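Local coordinates for protein cycloalternan-forming enzyme (Listeria monocytogenes serovar 1/2a, PDB 5F7U) that is a multidomain glycoside hydrolase family 31 protein, combining a TIM-barrel domain with beta-rich accessory domains and a family 6 carbohydrate-binding module, at residues Y468-R471 against D472-E475; R522-L526 against T527-I531; S569-D572 against F573-I577; D516-T519 against S520-E523. The protein carries 1 engineered substitution. All blocks are in the same frame, centred on the assembly; numbering follows the deposited sequence.

Contact 1: residues Y468-R471 against D472-E475. With GLC (alpha-D-glucopyranose), chain C; GLC (alpha-D-glucopyranose), chain B.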
loop_
_atom_site.group_PDB
_atom_site.type_symbol
_atom_site.label_atom_id
_atom_site.label_comp_id
_atom_site.label_asym_id
_atom_site.label_seq_id
_atom_site.Cartn_x
_atom_site.Cartn_y
_atom_site.Cartn_z
ATOM N N TYR A 468 18.151 -9.532 35.329
ATOM C CA TYR A 468 18.275 -8.094 35.068
ATOM C C TYR A 468 17.228 -7.384 35.908
ATOM O O TYR A 468 16.025 -7.478 35.631
ATOM C CB TYR A 468 18.095 -7.766 33.570
ATOM C CG TYR A 468 18.650 -6.421 33.178
ATOM C CD1 TYR A 468 20.006 -6.269 32.884
ATOM C CD2 TYR A 468 17.816 -5.286 33.085
ATOM C CE1 TYR A 468 20.533 -5.033 32.518
ATOM C CE2 TYR A 468 18.332 -4.043 32.712
ATOM C CZ TYR A 468 19.693 -3.922 32.427
ATOM O OH TYR A 468 20.245 -2.710 32.063
ATOM N N GLU A 469 17.696 -6.700 36.956
ATOM C CA GLU A 469 16.827 -6.227 38.042
ATOM C C GLU A 469 15.509 -5.569 37.606
ATOM O O GLU A 469 14.426 -6.029 38.003
ATOM C CB GLU A 469 17.604 -5.311 38.988
ATOM C CG GLU A 469 16.857 -4.975 40.266
ATOM C CD GLU A 469 17.670 -4.112 41.224
ATOM O OE1 GLU A 469 18.694 -3.514 40.819
ATOM O OE2 GLU A 469 17.261 -4.007 42.394
ATOM N N GLN A 470 15.598 -4.513 36.791
ATOM C CA GLN A 470 14.401 -3.770 36.379
ATOM C C GLN A 470 13.414 -4.617 35.597
ATOM O O GLN A 470 12.211 -4.525 35.819
ATOM C CB GLN A 470 14.749 -2.496 35.592
ATOM C CG GLN A 470 13.569 -1.528 35.439
ATOM C CD GLN A 470 12.984 -1.124 36.785
ATOM O OE1 GLN A 470 13.713 -0.735 37.682
ATOM N NE2 GLN A 470 11.670 -1.227 36.928
ATOM N N ARG A 471 13.945 -5.439 34.693
ATOM C CA ARG A 471 13.143 -6.313 33.856
ATOM C C ARG A 471 12.443 -7.353 34.743
ATOM O O ARG A 471 11.248 -7.603 34.571
ATOM C CB ARG A 471 14.045 -6.970 32.812
ATOM C CG ARG A 471 13.359 -7.480 31.556
ATOM C CD ARG A 471 14.386 -8.316 30.784
ATOM N NE ARG A 471 14.383 -9.705 31.257
ATOM C CZ ARG A 471 15.442 -10.498 31.385
ATOM N NH1 ARG A 471 15.254 -11.735 31.817
ATOM N NH2 ARG A 471 16.680 -10.089 31.097
ATOM N N ASP A 472 13.183 -7.922 35.700
ATOM C CA ASP A 472 12.633 -8.890 36.665
ATOM C C ASP A 472 11.504 -8.274 37.509
ATOM O O ASP A 472 10.432 -8.870 37.640
ATOM C CB ASP A 472 13.755 -9.500 37.531
ATOM C CG ASP A 472 14.711 -10.370 36.721
ATOM O OD1 ASP A 472 14.269 -10.977 35.708
ATOM O OD2 ASP A 472 15.911 -10.440 37.068
ATOM N N ASN A 473 11.734 -7.067 38.027
ATOM C CA ASN A 473 10.702 -6.310 38.752
ATOM C C ASN A 473 9.422 -6.104 37.926
ATOM O O ASN A 473 8.312 -6.389 38.396
ATOM C CB ASN A 473 11.247 -4.948 39.213
ATOM C CG ASN A 473 12.299 -5.047 40.310
ATOM O OD1 ASN A 473 12.558 -6.109 40.875
ATOM N ND2 ASN A 473 12.923 -3.913 40.610
ATOM N N ASP A 474 9.594 -5.627 36.686
ATOM C CA ASP A 474 8.476 -5.382 35.790
ATOM C C ASP A 474 7.695 -6.652 35.478
ATOM O O ASP A 474 6.465 -6.624 35.435
ATOM C CB ASP A 474 8.961 -4.740 34.487
ATOM C CG ASP A 474 9.443 -3.307 34.673
ATOM O OD1 ASP A 474 9.343 -2.745 35.788
ATOM O OD2 ASP A 474 9.923 -2.720 33.681
ATOM N N GLU A 475 8.416 -7.759 35.291
ATOM C CA GLU A 475 7.792 -9.039 34.998
ATOM C C GLU A 475 6.909 -9.517 36.147
ATOM O O GLU A 475 5.771 -9.942 35.922
ATOM C CB GLU A 475 8.838 -10.104 34.676
ATOM C CG GLU A 475 8.178 -11.396 34.229
ATOM C CD GLU A 475 9.140 -12.469 33.797
ATOM O OE1 GLU A 475 8.960 -13.623 34.238
ATOM O OE2 GLU A 475 10.065 -12.168 33.028
HETATM C C1 GLC C . 21.163 -0.306 35.929
HETATM C C2 GLC C . 20.930 0.200 37.360
HETATM C C3 GLC C . 21.024 -0.937 38.383
HETATM C C4 GLC C . 20.115 -2.104 38.002
HETATM C C5 GLC C . 20.366 -2.555 36.555
HETATM C C6 GLC C . 19.331 -3.575 36.103
HETATM O O2 GLC C . 21.876 1.221 37.685
HETATM O O3 GLC C . 20.645 -0.455 39.676
HETATM O O4 GLC C . 20.339 -3.201 38.889
HETATM O O5 GLC C . 20.308 -1.432 35.655
HETATM O O6 GLC C . 18.028 -2.977 36.142
HETATM C C1 GLC B . 24.122 -4.534 34.444
HETATM C C2 GLC B . 25.635 -4.365 34.735
HETATM C C3 GLC B . 26.012 -3.002 35.347
HETATM C C4 GLC B . 25.316 -1.841 34.635
HETATM C C5 GLC B . 23.822 -2.159 34.691
HETATM C C6 GLC B . 22.900 -0.985 34.384
HETATM O O1 GLC B . 23.391 -4.966 35.610
HETATM O O2 GLC B . 26.081 -5.415 35.603
HETATM O O3 GLC B . 27.428 -2.807 35.306
HETATM O O4 GLC B . 25.599 -0.602 35.293
HETATM O O5 GLC B . 23.532 -3.328 33.906
HETATM O O6 GLC B . 22.573 -0.531 35.705
HETATM O O HOH W 1 14.485 -3.762 42.879
#
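Backbone bonds between Tyr-468 to Arg-471 and Asp-472 to Glu-475 build the opening turns of helix 469-481. The carbonyls of four successive residues each accept the N-H four places on, starting with Asp-472 N to Tyr-468 O (2.9 Å). The carboxylate of Asp-472 turns back to the start of the helix, where Tyr-468 N meets OD2 from above the carboxylate plane, at 3.0 Å.

Side-chain bonds run along the same helix. With chi2 bent to 56°, Gln-470 swings NE2 over to Asp-474 OD1 (3.0 Å), again from above the carboxylate plane; Lys-419 N and Tyr-409 OH hold the other oxygens of this pair. Glu-469 and Asn-473 lie alongside one another, and a water joins Glu-469 OE2 to Asn-473 ND2, while Lys-420 takes Asn-473 OD1. Arg-471 pairs with Glu-406.

The sugar contacts come last. O4 of the chain C glucose donates to Glu-469 OE1 (2.6 Å), Gln-470 N donates to O6 of the same glucose at 2.9 Å, and C6 of that sugar sits over a face of the Tyr-468 ring, 3.6 Å from CE2. A helix N-terminus with Tyr-468 as N-cap thus forms one wall of a glycan pocket.

Contact 2: residues R522-L526 against T527-I531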
loop_
_atom_site.group_PDB
_atom_site.type_symbol
_atom_site.label_atom_id
_atom_site.label_comp_id
_atom_site.label_asym_id
_atom_site.label_seq_id
_atom_site.Cartn_x
_atom_site.Cartn_y
_atom_site.Cartn_z
ATOM N N ARG A 522 6.894 4.508 29.282
ATOM C CA ARG A 522 7.482 5.251 28.179
ATOM C C ARG A 522 7.129 6.738 28.171
ATOM O O ARG A 522 7.647 7.467 27.322
ATOM C CB ARG A 522 7.057 4.642 26.822
ATOM C CG ARG A 522 7.804 3.376 26.459
ATOM C CD ARG A 522 6.998 2.143 26.801
ATOM N NE ARG A 522 7.713 0.918 26.431
ATOM C CZ ARG A 522 7.672 -0.208 27.128
ATOM N NH1 ARG A 522 8.385 -1.271 26.734
ATOM N NH2 ARG A 522 6.944 -0.264 28.236
ATOM N N GLU A 523 6.277 7.191 29.100
ATOM C CA GLU A 523 5.812 8.588 29.087
ATOM C C GLU A 523 6.960 9.603 29.017
ATOM O O GLU A 523 6.919 10.535 28.202
ATOM C CB GLU A 523 4.928 8.888 30.304
ATOM C CG GLU A 523 4.192 10.220 30.199
ATOM C CD GLU A 523 3.694 10.752 31.536
ATOM O OE1 GLU A 523 3.229 9.961 32.378
ATOM O OE2 GLU A 523 3.756 11.981 31.763
ATOM N N TYR A 524 7.980 9.423 29.866
ATOM C CA TYR A 524 9.089 10.375 29.944
ATOM C C TYR A 524 9.819 10.586 28.601
ATOM O O TYR A 524 10.383 11.659 28.372
ATOM C CB TYR A 524 10.072 9.988 31.071
ATOM C CG TYR A 524 11.114 8.977 30.659
ATOM C CD1 TYR A 524 10.800 7.609 30.591
ATOM C CD2 TYR A 524 12.427 9.379 30.345
ATOM C CE1 TYR A 524 11.759 6.675 30.203
ATOM C CE2 TYR A 524 13.398 8.443 29.958
ATOM C CZ TYR A 524 13.054 7.100 29.889
ATOM O OH TYR A 524 14.000 6.167 29.505
ATOM N N LEU A 525 9.780 9.578 27.718
ATOM C CA LEU A 525 10.408 9.665 26.394
ATOM C C LEU A 525 9.737 10.734 25.553
ATOM O O LEU A 525 10.389 11.430 24.777
ATOM C CB LEU A 525 10.381 8.308 25.657
ATOM C CG LEU A 525 11.109 7.146 26.376
ATOM C CD1 LEU A 525 10.720 5.808 25.754
ATOM C CD2 LEU A 525 12.629 7.319 26.346
ATOM N N LEU A 526 8.435 10.873 25.754
ATOM C CA LEU A 526 7.630 11.850 25.027
ATOM C C LEU A 526 7.626 13.213 25.732
ATOM O O LEU A 526 7.890 14.236 25.103
ATOM C CB LEU A 526 6.214 11.303 24.844
ATOM C CG LEU A 526 6.108 10.151 23.826
ATOM C CD1 LEU A 526 4.947 9.241 24.170
ATOM C CD2 LEU A 526 5.950 10.663 22.410
ATOM N N THR A 527 7.367 13.221 27.036
ATOM C CA THR A 527 7.166 14.483 27.746
ATOM C C THR A 527 8.487 15.234 27.984
ATOM O O THR A 527 8.518 16.467 27.892
ATOM C CB THR A 527 6.412 14.276 29.073
ATOM O OG1 THR A 527 7.137 13.364 29.888
ATOM C CG2 THR A 527 5.026 13.696 28.817
ATOM N N GLU A 528 9.564 14.494 28.276
ATOM C CA GLU A 528 10.843 15.096 28.680
ATOM C C GLU A 528 11.962 14.922 27.647
ATOM O O GLU A 528 12.700 15.870 27.365
ATOM C CB GLU A 528 11.284 14.534 30.036
ATOM C CG GLU A 528 10.224 14.702 31.120
ATOM C CD GLU A 528 10.650 14.157 32.453
ATOM O OE1 GLU A 528 11.065 14.983 33.292
ATOM O OE2 GLU A 528 10.557 12.923 32.677
ATOM N N VAL A 529 12.112 13.718 27.103
ATOM C CA VAL A 529 13.137 13.480 26.077
ATOM C C VAL A 529 12.700 14.113 24.750
ATOM O O VAL A 529 13.543 14.541 23.952
ATOM C CB VAL A 529 13.480 11.972 25.912
ATOM C CG1 VAL A 529 14.615 11.778 24.923
ATOM C CG2 VAL A 529 13.866 11.356 27.250
ATOM N N GLY A 530 11.385 14.194 24.539
ATOM C CA GLY A 530 10.800 14.888 23.386
ATOM C C GLY A 530 10.765 14.143 22.061
ATOM O O GLY A 530 10.818 14.770 20.996
ATOM N N ILE A 531 10.663 12.817 22.108
ATOM C CA ILE A 531 10.595 12.044 20.856
ATOM C C ILE A 531 9.297 12.288 20.068
ATOM O O ILE A 531 8.303 12.818 20.613
ATOM C CB ILE A 531 10.865 10.535 21.073
ATOM C CG1 ILE A 531 9.683 9.859 21.772
ATOM C CG2 ILE A 531 12.202 10.336 21.784
ATOM C CD1 ILE A 531 9.713 8.327 21.759
HETATM O O HOH W 2 7.226 14.566 22.439
#
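Tyr-524 and Val-529 run side by side where helix 523-527 gives out, ring atom CD2 lying 3.9 Å from Val-529 CG2. The tyrosine holds CG between its backbone N and carbonyl carbon (chi1 85°), which lays the ring alongside the valine; its hydroxyl goes on to Tyr-409 O. Glu-528, extended beyond CG, runs alongside Tyr-524 and brings OE2 close to its CB, though Tyr-427 N supplies the hydrogen bond to that oxygen.

Thr-527 turns its hydroxyl toward the preceding turn, where OG1 makes a weak 3.3 Å bond to Glu-523 O. Its methyl CG2 faces the carboxylate of Glu-523 instead, 3.6 Å from OE2. Ile-531 sits at the far end: with chi1 at 72°, CG1 comes against Leu-526 CD2 (3.9 Å) and CD1 reaches Leu-525 CB (4.0 Å).

In the backbone the turn widens. Tyr-524 O accepts from both Glu-528 N and Val-529 N, the latter a pi-type i+5 bond, and Gly-530 then turns the chain with positive phi. Ile-531 N closes on Leu-525 O at 3.0 Å, almost straight (175°). A water donates to Leu-526 O and Ile-531 O together. The carbonyls of Glu-523 to Leu-526 thus find later amides or a water, with a weak hydroxyl bond added at Glu-523, while the aliphatic side chains beside them pack.

Contact 3: residues S569-D572 against F573-I577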
loop_
_atom_site.group_PDB
_atom_site.type_symbol
_atom_site.label_atom_id
_atom_site.label_comp_id
_atom_site.label_asym_id
_atom_site.label_seq_id
_atom_site.Cartn_x
_atom_site.Cartn_y
_atom_site.Cartn_z
ATOM N N SER A 569 -2.571 1.228 19.981
ATOM C CA SER A 569 -2.406 1.686 21.378
ATOM C C SER A 569 -1.250 2.665 21.495
ATOM O O SER A 569 -1.389 3.731 22.123
ATOM C CB SER A 569 -2.196 0.522 22.341
ATOM O OG SER A 569 -3.395 -0.215 22.507
ATOM N N TYR A 570 -0.118 2.305 20.888
ATOM C CA TYR A 570 1.052 3.173 20.901
ATOM C C TYR A 570 0.841 4.459 20.111
ATOM O O TYR A 570 1.296 5.522 20.538
ATOM C CB TYR A 570 2.238 2.449 20.317
ATOM C CG TYR A 570 3.176 1.784 21.289
ATOM C CD1 TYR A 570 2.970 0.462 21.696
ATOM C CD2 TYR A 570 4.329 2.444 21.726
ATOM C CE1 TYR A 570 3.886 -0.182 22.535
ATOM C CE2 TYR A 570 5.248 1.815 22.566
ATOM C CZ TYR A 570 5.020 0.496 22.962
ATOM O OH TYR A 570 5.942 -0.169 23.762
ATOM N N PHE A 571 0.198 4.351 18.941
ATOM C CA PHE A 571 -0.043 5.512 18.079
ATOM C C PHE A 571 -0.892 6.552 18.822
ATOM O O PHE A 571 -0.541 7.737 18.853
ATOM C CB PHE A 571 -0.754 5.091 16.776
ATOM C CG PHE A 571 -1.056 6.240 15.833
ATOM C CD1 PHE A 571 -0.032 6.871 15.111
ATOM C CD2 PHE A 571 -2.369 6.679 15.648
ATOM C CE1 PHE A 571 -0.316 7.931 14.241
ATOM C CE2 PHE A 571 -2.657 7.741 14.795
ATOM C CZ PHE A 571 -1.634 8.363 14.078
ATOM N N ASP A 572 -1.994 6.086 19.419
ATOM C CA ASP A 572 -2.904 6.963 20.177
ATOM C C ASP A 572 -2.210 7.558 21.390
ATOM O O ASP A 572 -2.361 8.748 21.687
ATOM C CB ASP A 572 -4.142 6.201 20.657
ATOM C CG ASP A 572 -5.040 5.747 19.514
ATOM O OD1 ASP A 572 -4.819 6.166 18.357
ATOM O OD2 ASP A 572 -5.966 4.945 19.793
ATOM N N PHE A 573 -1.447 6.725 22.088
ATOM C CA PHE A 573 -0.707 7.193 23.269
ATOM C C PHE A 573 0.286 8.307 22.920
ATOM O O PHE A 573 0.299 9.356 23.580
ATOM C CB PHE A 573 -0.008 6.027 23.966
ATOM C CG PHE A 573 1.032 6.456 24.968
ATOM C CD1 PHE A 573 0.660 7.127 26.133
ATOM C CD2 PHE A 573 2.385 6.178 24.743
ATOM C CE1 PHE A 573 1.629 7.528 27.078
ATOM C CE2 PHE A 573 3.350 6.566 25.678
ATOM C CZ PHE A 573 2.974 7.250 26.832
ATOM N N ALA A 574 1.112 8.087 21.899
ATOM C CA ALA A 574 2.116 9.078 21.509
ATOM C C ALA A 574 1.457 10.400 21.097
ATOM O O ALA A 574 1.888 11.461 21.533
ATOM C CB ALA A 574 3.008 8.532 20.405
ATOM N N LYS A 575 0.391 10.308 20.302
ATOM C CA LYS A 575 -0.366 11.474 19.837
ATOM C C LYS A 575 -1.025 12.255 20.957
ATOM O O LYS A 575 -1.150 13.492 20.876
ATOM C CB LYS A 575 -1.415 11.041 18.809
ATOM C CG LYS A 575 -0.963 11.225 17.385
ATOM C CD LYS A 575 -2.132 11.127 16.395
ATOM C CE LYS A 575 -2.842 12.456 16.231
ATOM N NZ LYS A 575 -3.819 12.469 15.090
ATOM N N SER A 576 -1.424 11.546 22.018
ATOM C CA SER A 576 -2.049 12.178 23.182
ATOM C C SER A 576 -1.112 13.175 23.865
ATOM O O SER A 576 -1.566 14.176 24.429
ATOM C CB SER A 576 -2.596 11.125 24.166
ATOM O OG SER A 576 -1.612 10.599 25.059
ATOM N N ILE A 577 0.194 12.912 23.776
ATOM C CA ILE A 577 1.225 13.770 24.350
ATOM C C ILE A 577 1.809 14.737 23.316
ATOM O O ILE A 577 1.987 15.932 23.598
ATOM C CB ILE A 577 2.325 12.931 25.055
ATOM C CG1 ILE A 577 1.719 12.236 26.292
ATOM C CG2 ILE A 577 3.493 13.819 25.490
ATOM C CD1 ILE A 577 2.472 11.032 26.816
#
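Tyr-570 O takes the N-H of Ala-574 at 2.9 Å, the shortest bond between 569-572 and 573-577, and it is nearly straight (168°). The same carbonyl lies at the edge of the Phe-573 ring, near the ring plane. Phe-573 N goes to Ser-569 O, and Lys-575 N and Ser-576 N carry the i to i+4 ladder onward along helix 555-577.

Phe-571 and Lys-575 provide the main side-chain meeting. Both lie along the helix surface and point the same way. The lysine starts from an unusual chi1 of -97° and bends at chi3, so that its methylenes pass across a face of the phenyl ring, with CD 3.6 Å from Phe-571 CZ. Leu-360 and Ser-583 also touch that ring.

Phe-573 holds CG anti to its backbone N (chi1 166°), and its ring leaves the local turn for Leu-526 and Thr-519 of the neighbouring helices. Tyr-570 likewise points away, its hydroxyl bonded to Gln-457. In the last turns, Ser-576 folds OG back onto Phe-573 O at 2.7 Å; its own N-H adds a weak bond to that oxygen.

Chemically, the carbonyls of Ser-569 to Asp-572 are met by amides of the following turn, and a serine hydroxyl is added at Phe-573 O, while the lysine contributes its hydrocarbon part rather than its charge to the phenyl face.

Contact 4: residues D516-T519 against S520-E523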
loop_
_atom_site.group_PDB
_atom_site.type_symbol
_atom_site.label_atom_id
_atom_site.label_comp_id
_atom_site.label_asym_id
_atom_site.label_seq_id
_atom_site.Cartn_x
_atom_site.Cartn_y
_atom_site.Cartn_z
ATOM N N ASP A 516 -2.292 1.212 29.805
ATOM C CA ASP A 516 -1.948 2.401 30.587
ATOM C C ASP A 516 -0.628 2.228 31.331
ATOM O O ASP A 516 0.202 3.138 31.318
ATOM C CB ASP A 516 -3.086 2.788 31.553
ATOM C CG ASP A 516 -4.316 3.364 30.820
ATOM O OD1 ASP A 516 -4.192 3.827 29.650
ATOM O OD2 ASP A 516 -5.416 3.349 31.413
ATOM N N TRP A 517 -0.419 1.059 31.941
ATOM C CA TRP A 517 0.838 0.759 32.625
ATOM C C TRP A 517 2.009 0.744 31.654
ATOM O O TRP A 517 2.985 1.441 31.847
ATOM C CB TRP A 517 0.777 -0.568 33.373
ATOM C CG TRP A 517 2.113 -0.981 33.861
ATOM C CD1 TRP A 517 2.874 -0.338 34.809
ATOM C CD2 TRP A 517 2.885 -2.105 33.414
ATOM N NE1 TRP A 517 4.071 -0.993 34.971
ATOM C CE2 TRP A 517 4.105 -2.083 34.134
ATOM C CE3 TRP A 517 2.666 -3.132 32.471
ATOM C CZ2 TRP A 517 5.107 -3.057 33.955
ATOM C CZ3 TRP A 517 3.671 -4.102 32.282
ATOM C CH2 TRP A 517 4.868 -4.059 33.033
ATOM N N TRP A 518 1.900 -0.062 30.611
ATOM C CA TRP A 518 2.992 -0.222 29.635
ATOM C C TRP A 518 3.411 1.131 29.059
ATOM O O TRP A 518 4.602 1.465 29.052
ATOM C CB TRP A 518 2.513 -1.129 28.522
ATOM C CG TRP A 518 3.557 -1.596 27.567
ATOM C CD1 TRP A 518 3.862 -1.042 26.346
ATOM C CD2 TRP A 518 4.378 -2.765 27.698
ATOM N NE1 TRP A 518 4.845 -1.788 25.719
ATOM C CE2 TRP A 518 5.176 -2.850 26.523
ATOM C CE3 TRP A 518 4.515 -3.757 28.694
ATOM C CZ2 TRP A 518 6.102 -3.892 26.309
ATOM C CZ3 TRP A 518 5.441 -4.797 28.486
ATOM C CH2 TRP A 518 6.223 -4.851 27.290
ATOM N N THR A 519 2.420 1.917 28.620
ATOM C CA THR A 519 2.674 3.239 28.058
ATOM C C THR A 519 3.202 4.226 29.103
ATOM O O THR A 519 4.070 5.036 28.786
ATOM C CB THR A 519 1.461 3.810 27.314
ATOM O OG1 THR A 519 0.358 3.952 28.209
ATOM C CG2 THR A 519 1.076 2.910 26.097
ATOM N N SER A 520 2.727 4.128 30.354
ATOM C CA SER A 520 3.238 5.019 31.424
ATOM C C SER A 520 4.768 4.918 31.589
ATOM O O SER A 520 5.431 5.897 31.955
ATOM C CB SER A 520 2.536 4.782 32.775
ATOM O OG SER A 520 2.964 3.579 33.401
ATOM N N GLN A 521 5.319 3.738 31.305
ATOM C CA GLN A 521 6.750 3.487 31.457
ATOM C C GLN A 521 7.553 4.225 30.403
ATOM O O GLN A 521 8.733 4.511 30.599
ATOM C CB GLN A 521 7.054 1.989 31.365
ATOM C CG GLN A 521 6.386 1.147 32.443
ATOM C CD GLN A 521 6.790 -0.304 32.335
ATOM O OE1 GLN A 521 6.491 -0.962 31.338
ATOM N NE2 GLN A 521 7.483 -0.810 33.346
ATOM N N ARG A 522 6.894 4.508 29.282
ATOM C CA ARG A 522 7.482 5.251 28.179
ATOM C C ARG A 522 7.129 6.738 28.171
ATOM O O ARG A 522 7.647 7.467 27.322
ATOM C CB ARG A 522 7.057 4.642 26.822
ATOM C CG ARG A 522 7.804 3.376 26.459
ATOM C CD ARG A 522 6.998 2.143 26.801
ATOM N NE ARG A 522 7.713 0.918 26.431
ATOM C CZ ARG A 522 7.672 -0.208 27.128
ATOM N NH1 ARG A 522 8.385 -1.271 26.734
ATOM N NH2 ARG A 522 6.944 -0.264 28.236
ATOM N N GLU A 523 6.277 7.191 29.100
ATOM C CA GLU A 523 5.812 8.588 29.087
ATOM C C GLU A 523 6.960 9.603 29.017
ATOM O O GLU A 523 6.919 10.535 28.202
ATOM C CB GLU A 523 4.928 8.888 30.304
ATOM C CG GLU A 523 4.192 10.220 30.199
ATOM C CD GLU A 523 3.694 10.752 31.536
ATOM O OE1 GLU A 523 3.229 9.961 32.378
ATOM O OE2 GLU A 523 3.756 11.981 31.763
#
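Arg-522 lies flat on the indole of Trp-518, a cation-pi stack one turn apart at the C-terminal end of helix 512-520 in the TIM-barrel domain. Arg-522 CZ sits 3.8 Å from the centroid of the Trp-518 five-membered ring, over the face, with the two planes within 16° of parallel. A bend at chi2 (98°) brings the guanidinium back over the helix, where NH2 also donates to Trp-518 O (3.0 Å). Gln-521 N reaches that carbonyl from the opposite face of its plane.

Beside this stack, the amide of Gln-521 covers part of a face of Trp-517 at a slant; NE2 comes to 3.3 Å from Trp-517 CZ2.

A second shell fixes the flat groups. Tyr-570 OH bonds Trp-518 NE1, Gln-457 OE1 takes Arg-522 NE, and Gly-422 O takes Trp-517 NE1, so both indoles and the guanidinium are held at their nitrogens. Phe-509 meets Trp-518 edge-to-face, and Tyr-477 does the same to Trp-517.

Where the helix unwinds, its regular i+4 bonding gives way to shorter links such as Arg-522 N to Thr-519 O (2.9 Å). Ser-520 folds its hydroxyl inward (chi1 74°), and OG donates to Trp-517 O at 2.6 Å.

How the contacts relate
All four contacts belong to the TIM-barrel domain, in the chain order 1, 4, 2, 3. Contact 1 opens helix 469-481; contact 4 ends helix 512-520 and shares Arg-522 and Glu-523 with contact 2, which leads through helix 523-527 toward barrel strand 534-536; contact 3 lies in the C-terminal part of helix 555-577. Contacts 2, 3 and 4 cluster with centres 11 to 12 Å apart, and Phe-573 reaches both of the others, touching Leu-526 and Thr-519. Contact 1 lies farther out, its centre 15 Å from that of contact 4, linked to it by a weak hydrogen bond between Asp-474 and Gln-521. The glycan-lining helix start thus connects through contact 4 to helices packed around the barrel.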